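Local structure of 3-oxo-glucose-6-phosphate:glutamate aminotransferase (Bacillus subtilis subsp. subtilis, 4K2M) at residues I195-L200 and S205-I210; I168-N173 and F177-D182; T232-Y237 and T241-N246. The protein catalyses the reversible, pyridoxal phosphate-dependent transamination of 3-dehydro-glucose 6-phosphate with glutamate to give kanosamine 6-phosphate, a step of antibiotic biosynthesis. One frame throughout, in Å; residues are numbered along the deposited sequence.

Interaction 1 (I195-L200 and S205-I210); sequences ILPVHL and SDMQHI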
loop_
_atom_site.group_PDB
_atom_site.type_symbol
_atom_site.label_atom_id
_atom_site.label_comp_id
_atom_site.label_asym_id
_atom_site.label_seq_id
_atom_site.Cartn_x
_atom_site.Cartn_y
_atom_site.Cartn_z
ATOM N N ILE A 195 13.003 -12.127 18.864
ATOM C CA ILE A 195 13.559 -13.048 17.881
ATOM C C ILE A 195 12.639 -13.003 16.665
ATOM O O ILE A 195 11.419 -13.100 16.812
ATOM C CB ILE A 195 13.587 -14.493 18.384
ATOM C CG1 ILE A 195 14.286 -14.583 19.744
ATOM C CG2 ILE A 195 14.327 -15.358 17.396
ATOM C CD1 ILE A 195 14.337 -16.025 20.298
ATOM N N LEU A 196 13.223 -12.875 15.474
ATOM C CA LEU A 196 12.447 -12.759 14.222
ATOM C C LEU A 196 12.908 -13.854 13.270
ATOM O O LEU A 196 13.709 -13.616 12.367
ATOM C CB LEU A 196 12.678 -11.370 13.604
ATOM C CG LEU A 196 11.642 -10.740 12.670
ATOM C CD1 LEU A 196 12.181 -9.429 12.097
ATOM C CD2 LEU A 196 11.216 -11.669 11.563
ATOM N N PRO A 197 12.406 -15.074 13.468
ATOM C CA PRO A 197 12.724 -16.162 12.542
ATOM C C PRO A 197 12.021 -15.945 11.215
ATOM O O PRO A 197 10.919 -15.383 11.170
ATOM C CB PRO A 197 12.140 -17.406 13.235
ATOM C CG PRO A 197 11.058 -16.875 14.134
ATOM C CD PRO A 197 11.495 -15.498 14.554
ATOM N N VAL A 198 12.650 -16.398 10.139
ATOM C CA VAL A 198 12.048 -16.330 8.819
ATOM C C VAL A 198 11.830 -17.736 8.278
ATOM O O VAL A 198 12.743 -18.567 8.296
ATOM C CB VAL A 198 12.956 -15.578 7.851
ATOM C CG1 VAL A 198 12.302 -15.495 6.456
ATOM C CG2 VAL A 198 13.265 -14.183 8.383
ATOM N N HIS A 199 10.630 -18.014 7.789
ATOM C CA HIS A 199 10.383 -19.337 7.221
ATOM C C HIS A 199 10.788 -19.288 5.761
ATOM O O HIS A 199 9.955 -19.221 4.859
ATOM C CB HIS A 199 8.928 -19.758 7.421
ATOM C CG HIS A 199 8.514 -19.693 8.859
ATOM N ND1 HIS A 199 9.360 -20.058 9.877
ATOM C CD2 HIS A 199 7.375 -19.248 9.442
ATOM C CE1 HIS A 199 8.760 -19.847 11.041
ATOM N NE2 HIS A 199 7.562 -19.354 10.805
ATOM N N LEU A 200 12.095 -19.274 5.545
ATOM C CA LEU A 200 12.652 -18.931 4.242
ATOM C C LEU A 200 12.395 -20.011 3.213
ATOM O O LEU A 200 12.555 -21.212 3.491
ATOM C CB LEU A 200 14.158 -18.712 4.374
ATOM C CG LEU A 200 14.820 -18.034 3.175
ATOM C CD1 LEU A 200 14.195 -16.653 2.895
ATOM C CD2 LEU A 200 16.317 -17.891 3.468
ATOM N N SER A 205 10.811 -22.733 10.271
ATOM C CA SER A 205 11.903 -22.660 11.235
ATOM C C SER A 205 11.607 -23.586 12.409
ATOM O O SER A 205 10.466 -24.016 12.584
ATOM C CB SER A 205 12.030 -21.245 11.777
ATOM O OG SER A 205 12.385 -20.334 10.764
ATOM N N ASP A 206 12.621 -23.870 13.230
ATOM C CA ASP A 206 12.432 -24.734 14.400
ATOM C C ASP A 206 11.783 -23.943 15.525
ATOM O O ASP A 206 12.444 -23.544 16.490
ATOM C CB ASP A 206 13.770 -25.303 14.864
ATOM C CG ASP A 206 13.618 -26.372 15.955
ATOM O OD1 ASP A 206 12.505 -26.555 16.519
ATOM O OD2 ASP A 206 14.639 -27.021 16.261
ATOM N N MET A 207 10.473 -23.738 15.413
ATOM C CA MET A 207 9.797 -22.777 16.283
ATOM C C MET A 207 9.691 -23.215 17.742
ATOM O O MET A 207 9.755 -22.375 18.652
ATOM C CB MET A 207 8.420 -22.418 15.720
ATOM C CG MET A 207 8.472 -21.607 14.414
ATOM S SD MET A 207 9.296 -20.033 14.631
ATOM C CE MET A 207 8.106 -19.179 15.649
ATOM N N GLN A 208 9.551 -24.510 17.982
ATOM C CA GLN A 208 9.488 -24.971 19.379
ATOM C C GLN A 208 10.776 -24.646 20.140
ATOM O O GLN A 208 10.743 -24.170 21.285
ATOM C CB GLN A 208 9.164 -26.472 19.461
ATOM C CG GLN A 208 9.023 -26.966 20.903
ATOM C CD GLN A 208 8.556 -28.409 20.989
ATOM O OE1 GLN A 208 8.722 -29.186 20.048
ATOM N NE2 GLN A 208 7.965 -28.770 22.121
ATOM N N HIS A 209 11.913 -24.864 19.491
ATOM C CA HIS A 209 13.207 -24.606 20.109
ATOM C C HIS A 209 13.390 -23.094 20.275
ATOM O O HIS A 209 13.819 -22.620 21.319
ATOM C CB HIS A 209 14.305 -25.245 19.253
ATOM C CG HIS A 209 15.656 -25.254 19.890
ATOM N ND1 HIS A 209 15.927 -24.622 21.086
ATOM C CD2 HIS A 209 16.818 -25.825 19.492
ATOM C CE1 HIS A 209 17.200 -24.803 21.394
ATOM N NE2 HIS A 209 17.763 -25.525 20.444
ATOM N N ILE A 210 13.033 -22.330 19.247
ATOM C CA ILE A 210 13.058 -20.876 19.343
ATOM C C ILE A 210 12.199 -20.372 20.509
ATOM O O ILE A 210 12.628 -19.506 21.268
ATOM C CB ILE A 210 12.649 -20.223 17.989
ATOM C CG1 ILE A 210 13.699 -20.545 16.921
ATOM C CG2 ILE A 210 12.484 -18.708 18.150
ATOM C CD1 ILE A 210 13.314 -20.102 15.494
#
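In the beta-alpha-beta unit of strand 192-195, helix 207-217 and strand 220-224, the strand end and the loop after it (I195, P197, H199) pack on S205 and on M207 and I210 in the first helical turn. H199 ND1 and S205 OG share a hydrogen bond of 3.2 Å in which either atom could be the donor. At its other nitrogen, NE2, the imidazole is bonded to E223, so polar partners on two sides limit the rotation of the ring. The M207 sulfur comes in at the edge of this ring, close to its plane, with SD 3.6 Å from H199 CE1, an edge-on Met-aromatic contact. Bends at both chi2 (-61°) and chi3 (-69°) curl the methionine, and the same SD also lies 3.7 Å from P197 CG, the two side chains crossing at about a right angle. In the aspartate aminotransferase fold, helix 207-217 makes the beta-alpha-beta crossover from strand 192-195 to its parallel neighbour 220-224, and it starts at M207 with D206 as N-cap, whose OD1 accepts a weak bond from H209 N. I210 reaches back to the strand end: its CD1 touches P197 CB at 3.7 Å, while its CG2 meets I195 CG2 at 3.9 Å. V198 points away from the helix and touches the bound external aldimine.

Interaction 2 (I168-N173 and F177-D182); sequences IYVDIN and FCIDPD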
loop_
_atom_site.group_PDB
_atom_site.type_symbol
_atom_site.label_atom_id
_atom_site.label_comp_id
_atom_site.label_asym_id
_atom_site.label_seq_id
_atom_site.Cartn_x
_atom_site.Cartn_y
_atom_site.Cartn_z
ATOM N N ILE A 168 20.286 -8.001 14.851
ATOM C CA ILE A 168 21.429 -8.765 15.324
ATOM C C ILE A 168 21.421 -10.090 14.578
ATOM O O ILE A 168 20.566 -10.959 14.800
ATOM C CB ILE A 168 21.374 -8.987 16.841
ATOM C CG1 ILE A 168 21.402 -7.639 17.578
ATOM C CG2 ILE A 168 22.549 -9.852 17.317
ATOM C CD1 ILE A 168 22.685 -6.806 17.371
ATOM N N TYR A 169 22.354 -10.233 13.649
ATOM C CA TYR A 169 22.326 -11.387 12.765
ATOM C C TYR A 169 22.972 -12.605 13.406
ATOM O O TYR A 169 24.070 -12.522 13.998
ATOM C CB TYR A 169 23.012 -11.032 11.449
ATOM C CG TYR A 169 22.295 -9.894 10.757
ATOM C CD1 TYR A 169 21.034 -10.099 10.204
ATOM C CD2 TYR A 169 22.855 -8.629 10.676
ATOM C CE1 TYR A 169 20.358 -9.067 9.585
ATOM C CE2 TYR A 169 22.186 -7.587 10.051
ATOM C CZ TYR A 169 20.940 -7.827 9.508
ATOM O OH TYR A 169 20.248 -6.819 8.873
ATOM N N VAL A 170 22.278 -13.729 13.316
ATOM C CA VAL A 170 22.853 -15.006 13.719
ATOM C C VAL A 170 22.790 -16.016 12.574
ATOM O O VAL A 170 21.987 -15.883 11.634
ATOM C CB VAL A 170 22.227 -15.585 15.014
ATOM C CG1 VAL A 170 22.214 -14.552 16.116
ATOM C CG2 VAL A 170 20.843 -16.069 14.767
ATOM N N ASP A 171 23.642 -17.032 12.667
ATOM C CA ASP A 171 23.869 -17.971 11.581
ATOM C C ASP A 171 22.655 -18.859 11.343
ATOM O O ASP A 171 21.844 -19.070 12.246
ATOM C CB ASP A 171 25.091 -18.838 11.918
ATOM C CG ASP A 171 26.038 -19.025 10.734
ATOM O OD1 ASP A 171 25.722 -18.555 9.618
ATOM O OD2 ASP A 171 27.109 -19.645 10.929
ATOM N N ILE A 172 22.535 -19.370 10.121
ATOM C CA ILE A 172 21.448 -20.284 9.765
ATOM C C ILE A 172 21.904 -21.729 9.866
ATOM O O ILE A 172 23.093 -22.013 9.930
ATOM C CB ILE A 172 20.982 -20.081 8.323
ATOM C CG1 ILE A 172 22.183 -20.226 7.375
ATOM C CG2 ILE A 172 20.288 -18.731 8.174
ATOM C CD1 ILE A 172 21.846 -20.408 5.913
ATOM N N ASN A 173 20.943 -22.644 9.860
ATOM C CA ASN A 173 21.236 -24.051 9.638
ATOM C C ASN A 173 21.436 -24.158 8.117
ATOM O O ASN A 173 20.579 -23.747 7.345
ATOM C CB ASN A 173 20.048 -24.869 10.148
ATOM C CG ASN A 173 20.123 -26.346 9.783
ATOM O OD1 ASN A 173 20.443 -26.715 8.650
ATOM N ND2 ASN A 173 19.779 -27.200 10.742
ATOM N N PHE A 177 18.309 -23.577 5.721
ATOM C CA PHE A 177 18.386 -22.135 5.427
ATOM C C PHE A 177 17.657 -21.250 6.441
ATOM O O PHE A 177 17.547 -20.036 6.247
ATOM C CB PHE A 177 17.915 -21.804 4.008
ATOM C CG PHE A 177 18.688 -22.513 2.932
ATOM C CD1 PHE A 177 19.933 -22.031 2.519
ATOM C CD2 PHE A 177 18.154 -23.641 2.314
ATOM C CE1 PHE A 177 20.644 -22.683 1.515
ATOM C CE2 PHE A 177 18.851 -24.297 1.318
ATOM C CZ PHE A 177 20.105 -23.822 0.918
ATOM N N CYS A 178 17.197 -21.846 7.536
ATOM C CA CYS A 178 16.508 -21.089 8.579
ATOM C C CYS A 178 17.432 -20.818 9.747
ATOM O O CYS A 178 18.451 -21.496 9.927
ATOM C CB CYS A 178 15.262 -21.839 9.069
ATOM S SG CYS A 178 14.023 -22.033 7.782
ATOM N N ILE A 179 17.058 -19.830 10.553
ATOM C CA ILE A 179 17.867 -19.416 11.695
ATOM C C ILE A 179 18.202 -20.603 12.596
ATOM O O ILE A 179 17.340 -21.410 12.925
ATOM C CB ILE A 179 17.161 -18.283 12.476
ATOM C CG1 ILE A 179 18.063 -17.715 13.576
ATOM C CG2 ILE A 179 15.815 -18.743 13.046
ATOM C CD1 ILE A 179 17.459 -16.454 14.209
ATOM N N ASP A 180 19.469 -20.732 12.975
ATOM C CA ASP A 180 19.889 -21.894 13.766
ATOM C C ASP A 180 19.568 -21.619 15.231
ATOM O O ASP A 180 20.160 -20.730 15.847
ATOM C CB ASP A 180 21.389 -22.123 13.561
ATOM C CG ASP A 180 21.896 -23.420 14.194
ATOM O OD1 ASP A 180 21.162 -24.064 14.980
ATOM O OD2 ASP A 180 23.054 -23.781 13.906
ATOM N N PRO A 181 18.617 -22.371 15.809
ATOM C CA PRO A 181 18.218 -22.038 17.179
ATOM C C PRO A 181 19.392 -22.233 18.123
ATOM O O PRO A 181 19.473 -21.581 19.164
ATOM C CB PRO A 181 17.131 -23.069 17.499
ATOM C CG PRO A 181 16.675 -23.591 16.172
ATOM C CD PRO A 181 17.896 -23.544 15.289
ATOM N N ASP A 182 20.314 -23.106 17.739
ATOM C CA ASP A 182 21.509 -23.317 18.549
ATOM C C ASP A 182 22.500 -22.147 18.522
ATOM O O ASP A 182 23.520 -22.197 19.201
ATOM C CB ASP A 182 22.212 -24.603 18.121
ATOM C CG ASP A 182 21.443 -25.844 18.519
ATOM O OD1 ASP A 182 20.815 -25.828 19.599
ATOM O OD2 ASP A 182 21.469 -26.827 17.751
HETATM O O HOH W 1 19.745 -26.277 13.537
#
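C178 O takes the shortest bond of the contact, from N173 N at 2.7 Å, and the donor lies nearly in line with the carbonyl. Two further backbone bonds flank it: F177 N gives to N173 O at 2.8 Å with a bent N-H...O angle of 133°, and D180 N gives to D171 O at 3.0 Å, in the carbonyl plane on a lone pair. I172 and I179 thus form a single beta bridge that closes a short loop just beyond strand 166-169, one of the two outermost strands of the large sheet within this chain. N173 OD1 accepts from Q175 N and T176 N, which holds the amide in place, and its ND2 is joined to D180 OD1 through a water that accepts from the amide and donates to the carboxylate. The same OD1 of D180 accepts from D182 N at 3.0 Å, met from above the carboxylate plane, in an Asx turn. V170 CG2 sits only 3.4 Å from I179 CG1, a tight apolar contact; the extended isoleucine, with CG1 anti to its N (chi1 -173°), runs obliquely across the valine. I172 CD1 approaches F177 CD1 at 4.2 Å, and both residues also rest on A408 of helix 403-411. The D171 carboxylate bonds T405 OG1 and H404 N.

Interaction 3 (T232-Y237 and T241-N246); sequences TDLGKY and TTLSFN. With O1G (3-deoxy-3-[(E)-({3-hydroxy-2-methyl-5-[(phosphonooxy)methyl]pyridin-4-yl}methylidene)amino]-6-O-phosphono-alpha-D-gluco pyranose), chain C.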
loop_
_atom_site.group_PDB
_atom_site.type_symbol
_atom_site.label_atom_id
_atom_site.label_comp_id
_atom_site.label_asym_id
_atom_site.label_seq_id
_atom_site.Cartn_x
_atom_site.Cartn_y
_atom_site.Cartn_z
ATOM N N THR A 232 1.681 -26.158 8.294
ATOM C CA THR A 232 0.975 -26.726 9.432
ATOM C C THR A 232 1.513 -26.131 10.734
ATOM O O THR A 232 2.735 -25.989 10.917
ATOM C CB THR A 232 1.140 -28.244 9.439
ATOM O OG1 THR A 232 0.391 -28.785 8.345
ATOM C CG2 THR A 232 0.644 -28.854 10.753
ATOM N N ASP A 233 0.586 -25.760 11.617
ATOM C CA ASP A 233 0.905 -25.194 12.927
ATOM C C ASP A 233 1.604 -23.854 12.835
ATOM O O ASP A 233 2.301 -23.449 13.761
ATOM C CB ASP A 233 1.746 -26.163 13.759
ATOM C CG ASP A 233 0.948 -27.338 14.249
ATOM O OD1 ASP A 233 -0.287 -27.205 14.361
ATOM O OD2 ASP A 233 1.561 -28.389 14.512
ATOM N N LEU A 234 1.396 -23.150 11.729
ATOM C CA LEU A 234 1.960 -21.810 11.599
ATOM C C LEU A 234 1.461 -20.930 12.741
ATOM O O LEU A 234 0.253 -20.837 12.985
ATOM C CB LEU A 234 1.546 -21.199 10.259
ATOM C CG LEU A 234 2.216 -19.867 9.934
ATOM C CD1 LEU A 234 3.728 -20.085 9.827
ATOM C CD2 LEU A 234 1.649 -19.312 8.644
ATOM N N GLY A 235 2.388 -20.307 13.466
ATOM C CA GLY A 235 2.006 -19.409 14.539
ATOM C C GLY A 235 1.816 -20.041 15.900
ATOM O O GLY A 235 1.562 -19.321 16.876
ATOM N N LYS A 236 1.950 -21.361 15.989
ATOM C CA LYS A 236 1.722 -22.042 17.266
ATOM C C LYS A 236 2.554 -21.464 18.394
ATOM O O LYS A 236 2.052 -21.247 19.504
ATOM C CB LYS A 236 2.015 -23.535 17.130
ATOM C CG LYS A 236 1.780 -24.325 18.418
ATOM C CD LYS A 236 1.759 -25.817 18.122
ATOM C CE LYS A 236 1.643 -26.632 19.402
ATOM N NZ LYS A 236 1.779 -28.085 19.101
ATOM N N TYR A 237 3.822 -21.190 18.103
ATOM C CA TYR A 237 4.739 -20.713 19.119
ATOM C C TYR A 237 5.124 -19.242 18.972
ATOM O O TYR A 237 6.042 -18.774 19.641
ATOM C CB TYR A 237 6.004 -21.565 19.095
ATOM C CG TYR A 237 5.749 -23.017 19.421
ATOM C CD1 TYR A 237 5.399 -23.410 20.710
ATOM C CD2 TYR A 237 5.880 -23.998 18.445
ATOM C CE1 TYR A 237 5.176 -24.753 21.010
ATOM C CE2 TYR A 237 5.657 -25.335 18.732
ATOM C CZ TYR A 237 5.314 -25.704 20.017
ATOM O OH TYR A 237 5.095 -27.038 20.297
ATOM N N THR A 241 2.399 -13.499 13.943
ATOM C CA THR A 241 2.746 -14.108 12.661
ATOM C C THR A 241 2.514 -13.074 11.555
ATOM O O THR A 241 1.480 -12.409 11.534
ATOM C CB THR A 241 1.832 -15.324 12.398
ATOM O OG1 THR A 241 2.071 -16.330 13.402
ATOM C CG2 THR A 241 2.075 -15.924 11.008
ATOM N N THR A 242 3.448 -12.934 10.620
ATOM C CA THR A 242 3.211 -12.012 9.513
ATOM C C THR A 242 3.139 -12.760 8.190
ATOM O O THR A 242 3.865 -13.728 7.973
ATOM C CB THR A 242 4.290 -10.937 9.433
ATOM O OG1 THR A 242 5.554 -11.567 9.184
ATOM C CG2 THR A 242 4.360 -10.178 10.742
ATOM N N LEU A 243 2.271 -12.279 7.303
ATOM C CA LEU A 243 2.100 -12.865 5.986
ATOM C C LEU A 243 2.272 -11.790 4.933
ATOM O O LEU A 243 2.055 -10.614 5.211
ATOM C CB LEU A 243 0.695 -13.454 5.840
ATOM C CG LEU A 243 0.404 -14.668 6.732
ATOM C CD1 LEU A 243 -1.061 -15.069 6.636
ATOM C CD2 LEU A 243 1.285 -15.848 6.332
ATOM N N SER A 244 2.653 -12.207 3.724
ATOM C CA SER A 244 2.614 -11.343 2.541
ATOM C C SER A 244 1.646 -11.938 1.548
ATOM O O SER A 244 1.591 -13.171 1.397
ATOM C CB SER A 244 3.973 -11.273 1.851
ATOM O OG SER A 244 3.846 -10.590 0.609
ATOM N N PHE A 245 0.890 -11.077 0.868
ATOM C CA PHE A 245 0.015 -11.504 -0.231
ATOM C C PHE A 245 0.462 -10.827 -1.505
ATOM O O PHE A 245 -0.328 -10.560 -2.406
ATOM C CB PHE A 245 -1.457 -11.172 0.061
ATOM C CG PHE A 245 -1.928 -11.699 1.383
ATOM C CD1 PHE A 245 -1.766 -13.042 1.706
ATOM C CD2 PHE A 245 -2.487 -10.843 2.319
ATOM C CE1 PHE A 245 -2.187 -13.525 2.945
ATOM C CE2 PHE A 245 -2.912 -11.315 3.551
ATOM C CZ PHE A 245 -2.765 -12.655 3.867
ATOM N N ASN A 246 1.754 -10.540 -1.578
ATOM C CA ASN A 246 2.337 -10.071 -2.833
ATOM C C ASN A 246 2.013 -11.101 -3.941
ATOM O O ASN A 246 1.888 -12.309 -3.680
ATOM C CB ASN A 246 3.847 -9.858 -2.615
ATOM C CG ASN A 246 4.647 -9.900 -3.892
ATOM O OD1 ASN A 246 4.996 -10.982 -4.374
ATOM N ND2 ASN A 246 4.982 -8.721 -4.431
HETATM P P O1G C . 5.993 -7.716 0.956
HETATM C C3A O1G C . 9.777 -12.034 1.851
HETATM O O3 O1G C . 10.111 -12.863 0.833
HETATM C C1 O1G C . 10.820 -10.760 -4.298
HETATM N "N1'" O1G C . 9.729 -11.474 4.149
HETATM C C2 O1G C . 10.688 -11.173 -2.830
HETATM O O2 O1G C . 10.950 -12.617 -2.856
HETATM C C9A O1G C . 10.090 -12.332 3.182
HETATM C C2A O1G C . 10.817 -13.602 3.591
HETATM C C3 O1G C . 9.311 -10.860 -2.221
HETATM N "N3'" O1G C . 9.490 -11.077 -0.774
HETATM O O1 O1G C . 10.039 -11.600 -5.161
HETATM C C4 O1G C . 8.831 -9.436 -2.567
HETATM O O4 O1G C . 7.413 -9.546 -2.334
HETATM C C4A O1G C . 9.105 -10.867 1.533
HETATM C C4B O1G C . 8.785 -10.515 0.134
HETATM C C5 O1G C . 8.990 -9.233 -4.073
HETATM O O5 O1G C . 10.351 -9.418 -4.484
HETATM C C5A O1G C . 8.747 -9.993 2.556
HETATM C C5T O1G C . 8.008 -8.654 2.396
HETATM C C6 O1G C . 8.749 -7.820 -4.525
HETATM C C6A O1G C . 9.081 -10.324 3.860
HETATM O OP1 O1G C . 6.277 -6.440 1.718
HETATM O OP2 O1G C . 4.549 -8.092 0.962
HETATM O OP3 O1G C . 6.682 -7.725 -0.428
HETATM O OP4 O1G C . 6.693 -8.901 1.848
HETATM O O6 O1G C . 8.637 -7.647 -5.887
HETATM P "P'" O1G C . 7.658 -6.525 -6.494
HETATM O OP6 O1G C . 6.264 -6.922 -6.059
HETATM O OP7 O1G C . 8.095 -5.172 -5.980
HETATM O OP8 O1G C . 7.886 -6.689 -7.999
#
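Strand 240-244 of the large mixed sheet ends at the active site, where S244 binds the cofactor phosphate, and the turn preceding the strand packs against its first residues. That turn is a type II beta turn from D233 to K236, closed by K236 N to D233 O at 3.1 Å. L234 and G235 occupy its two central positions, the glycine taking the positive phi (89°) usual at the third position. G235 CA lies 3.3 Å from T241 OG1, so the backbone comes close against the threonine hydroxyl, which is itself hydrogen-bonded to E223. L234 leans over the strand with its CG 4.1 Å from T241 CG2, and its CD2 continues to L243 CD2 at 4.2 Å, each pair crossing at a slant. No hydrogen bond links the two segments. Further along, S244 OG donates to OP2 of the cofactor phosphate of the external aldimine at 2.6 Å; with chi1 at 172° the hydroxyl is swung away from its own N, and it also accepts from N246 N at 3.0 Å in an ST turn. N246 ND2 makes a weak, bent bond of 2.7 Å to OP6 of the sugar phosphate, and its OD1 takes bonds from Y248 N and K249 NZ. Around this core, L243 packs on L116 of helix 103-116, T242 on helix 127-137, and strands 220-224 and 258-262 flank the strand within the sheet.

Along the chain the contacts come in series: interaction 2, then interaction 1, then interaction 3, all in the aminotransferase family region and around the same mixed sheet. Interactions 1 and 2 lie about 9 Å apart, centre to centre, and touch, with H209 probably hydrogen-bonded to D182 and packed on P181. Interactions 1 and 3 are about 11 Å apart between centres and also meet, H199 against L234 and the start of helix 207-217 against Y237. Interactions 2 and 3 do not touch, their nearest atoms being about 11 Å apart. Interaction 1 therefore bridges the edge-strand loop and strand 240-244, and V198, S244 and N246 bring interactions 1 and 3 to the bound aldimine.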